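Local atomic coordinates of cupin type-2 domain-containing protein (Ralstonia eutropha, PDB entry 2OPK), a protein that is of unknown function but belongs to the cupin superfamily and may act as a mannose-6-phosphate isomerase or related sugar-phosphate enzyme. Residues K32-I37 with W104-C109. Residues are numbered along the deposited sequence; the frame is centred on the assembly and turned at random.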
loop_
_atom_site.group_PDB
_atom_site.type_symbol
_atom_site.label_atom_id
_atom_site.label_comp_id
_atom_site.label_asym_id
_atom_site.label_seq_id
_atom_site.Cartn_x
_atom_site.Cartn_y
_atom_site.Cartn_z
ATOM N N LYS B 32 -6.271 -7.346 7.048
ATOM C CA LYS B 32 -7.010 -7.023 5.869
ATOM C C LYS B 32 -6.315 -5.905 5.077
ATOM O O LYS B 32 -5.939 -4.882 5.638
ATOM C CB LYS B 32 -8.455 -6.647 6.238
ATOM C CG LYS B 32 -9.275 -6.125 5.074
ATOM C CD LYS B 32 -10.758 -6.084 5.379
ATOM C CE LYS B 32 -11.107 -4.908 6.267
ATOM N NZ LYS B 32 -12.599 -4.884 6.549
ATOM N N ILE B 33 -6.159 -6.131 3.782
ATOM C CA ILE B 33 -5.689 -5.129 2.842
ATOM C C ILE B 33 -6.862 -4.849 1.935
ATOM O O ILE B 33 -7.477 -5.783 1.400
ATOM C CB ILE B 33 -4.507 -5.631 1.991
ATOM C CG1 ILE B 33 -3.350 -6.086 2.892
ATOM C CG2 ILE B 33 -3.983 -4.529 1.062
ATOM C CD1 ILE B 33 -2.155 -6.708 2.070
ATOM N N GLU B 34 -7.167 -3.572 1.749
ATOM C CA GLU B 34 -8.307 -3.184 0.945
ATOM C C GLU B 34 -8.071 -1.887 0.195
ATOM O O GLU B 34 -7.290 -1.031 0.603
ATOM C CB GLU B 34 -9.561 -3.024 1.820
ATOM C CG GLU B 34 -9.500 -1.839 2.769
ATOM C CD GLU B 34 -10.687 -1.735 3.702
ATOM O OE1 GLU B 34 -11.725 -2.411 3.454
ATOM O OE2 GLU B 34 -10.551 -0.951 4.691
ATOM N N ARG B 35 -8.817 -1.762 -0.891
ATOM C CA ARG B 35 -8.915 -0.539 -1.687
ATOM C C ARG B 35 -10.204 0.210 -1.249
ATOM O O ARG B 35 -11.230 -0.428 -0.991
ATOM C CB ARG B 35 -9.051 -0.973 -3.124
ATOM C CG ARG B 35 -9.173 0.063 -4.065
ATOM C CD ARG B 35 -9.157 -0.501 -5.455
ATOM N NE ARG B 35 -10.418 -1.021 -5.985
ATOM C CZ ARG B 35 -10.708 -0.971 -7.295
ATOM N NH1 ARG B 35 -9.853 -0.413 -8.133
ATOM N NH2 ARG B 35 -11.818 -1.451 -7.804
ATOM N N ILE B 36 -10.117 1.531 -1.128
ATOM C CA ILE B 36 -11.261 2.392 -0.818
ATOM C C ILE B 36 -11.378 3.364 -1.975
ATOM O O ILE B 36 -10.358 3.908 -2.450
ATOM C CB ILE B 36 -11.090 3.227 0.457
ATOM C CG1 ILE B 36 -10.630 2.347 1.618
ATOM C CG2 ILE B 36 -12.426 4.010 0.787
ATOM C CD1 ILE B 36 -10.216 3.100 2.951
ATOM N N ILE B 37 -12.605 3.547 -2.469
ATOM C CA ILE B 37 -12.874 4.467 -3.562
ATOM C C ILE B 37 -13.821 5.552 -3.060
ATOM O O ILE B 37 -14.998 5.272 -2.713
ATOM C CB ILE B 37 -13.516 3.757 -4.780
ATOM C CG1 ILE B 37 -12.716 2.503 -5.184
ATOM C CG2 ILE B 37 -13.661 4.715 -5.958
ATOM C CD1 ILE B 37 -11.315 2.777 -5.665
ATOM N N TRP B 104 -7.696 4.829 -2.245
ATOM C CA TRP B 104 -6.835 4.607 -1.078
ATOM C C TRP B 104 -6.455 3.150 -0.981
ATOM O O TRP B 104 -7.157 2.285 -1.501
ATOM C CB TRP B 104 -7.561 4.872 0.214
ATOM C CG TRP B 104 -8.388 6.123 0.342
ATOM C CD1 TRP B 104 -9.531 6.406 -0.304
ATOM C CD2 TRP B 104 -8.138 7.225 1.228
ATOM N NE1 TRP B 104 -10.024 7.620 0.110
ATOM C CE2 TRP B 104 -9.180 8.149 1.046
ATOM C CE3 TRP B 104 -7.123 7.524 2.142
ATOM C CZ2 TRP B 104 -9.256 9.344 1.772
ATOM C CZ3 TRP B 104 -7.193 8.695 2.872
ATOM C CH2 TRP B 104 -8.241 9.603 2.676
ATOM N N LEU B 105 -5.362 2.904 -0.270
ATOM C CA LEU B 105 -4.941 1.554 0.105
ATOM C C LEU B 105 -4.909 1.561 1.607
ATOM O O LEU B 105 -4.290 2.451 2.209
ATOM C CB LEU B 105 -3.550 1.241 -0.441
ATOM C CG LEU B 105 -3.056 -0.182 -0.169
ATOM C CD1 LEU B 105 -3.877 -1.228 -0.938
ATOM C CD2 LEU B 105 -1.610 -0.263 -0.565
ATOM N N ALA B 106 -5.610 0.615 2.221
ATOM C CA ALA B 106 -5.741 0.568 3.658
ATOM C C ALA B 106 -5.404 -0.818 4.198
ATOM O O ALA B 106 -5.785 -1.841 3.605
ATOM C CB ALA B 106 -7.144 0.995 4.075
ATOM N N VAL B 107 -4.669 -0.835 5.314
ATOM C CA VAL B 107 -4.268 -2.085 5.968
ATOM C C VAL B 107 -4.736 -2.033 7.408
ATOM O O VAL B 107 -4.496 -1.069 8.110
ATOM C CB VAL B 107 -2.753 -2.355 5.912
ATOM C CG1 VAL B 107 -2.378 -3.757 6.491
ATOM C CG2 VAL B 107 -2.220 -2.210 4.451
ATOM N N HIS B 108 -5.448 -3.081 7.806
ATOM C CA HIS B 108 -5.958 -3.251 9.137
ATOM C C HIS B 108 -5.247 -4.430 9.748
ATOM O O HIS B 108 -5.180 -5.489 9.158
ATOM C CB HIS B 108 -7.475 -3.487 9.055
ATOM C CG HIS B 108 -8.230 -2.344 8.431
ATOM N ND1 HIS B 108 -8.672 -1.250 9.155
ATOM C CD2 HIS B 108 -8.594 -2.114 7.143
ATOM C CE1 HIS B 108 -9.290 -0.410 8.342
ATOM N NE2 HIS B 108 -9.265 -0.914 7.120
ATOM N N CYS B 109 -4.687 -4.245 10.932
ATOM C CA CYS B 109 -3.971 -5.310 11.594
ATOM C C CYS B 109 -3.994 -5.166 13.115
ATOM O O CYS B 109 -4.419 -4.122 13.642
ATOM C CB CYS B 109 -2.538 -5.325 11.093
ATOM S SG CYS B 109 -1.604 -3.905 11.571
#
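Glu34 and His108 meet diagonally across two antiparallel neighbours in the larger sheet of the cupin fold, strands 31-38 and 102-109. His108 NE2 donates to Glu34 OE2 at 2.7 Å, reaching the oxygen from above the carboxylate plane, which stands 82° to the imidazole. With CG between its backbone N and carbonyl carbon (chi1 69°) and the chain extended beyond, Glu34 carries OE2 over to the ring. Ala106, directly opposite Glu34, has a small side chain that probably leaves room for the acid: Ala106 CB lies 3.9 Å from Glu34 CG. On the same face Lys32 runs alongside His108, Lys32 CE 3.9 Å from His108 CD2, while Ile36 CB packs 3.6 Å from Trp104 CD1. The indole edge also faces Ile36 O in its plane, and its NE1 is hydrogen-bonded to Ser38. Six backbone hydrogen bonds pair Lys32, Glu34 and Ile36 with His108, Ala106 and Trp104. On the other face Ile33, Leu105 and Val107 form an apolar patch against the second subunit, while Gln23 and backbone oxygens of Leu9 and Ala11 hold the Arg35 guanidinium. The short but bent His108-Glu34 bond (141° at the hydrogen) should restrain the imidazole's rotation and ties the strands together through their side chains.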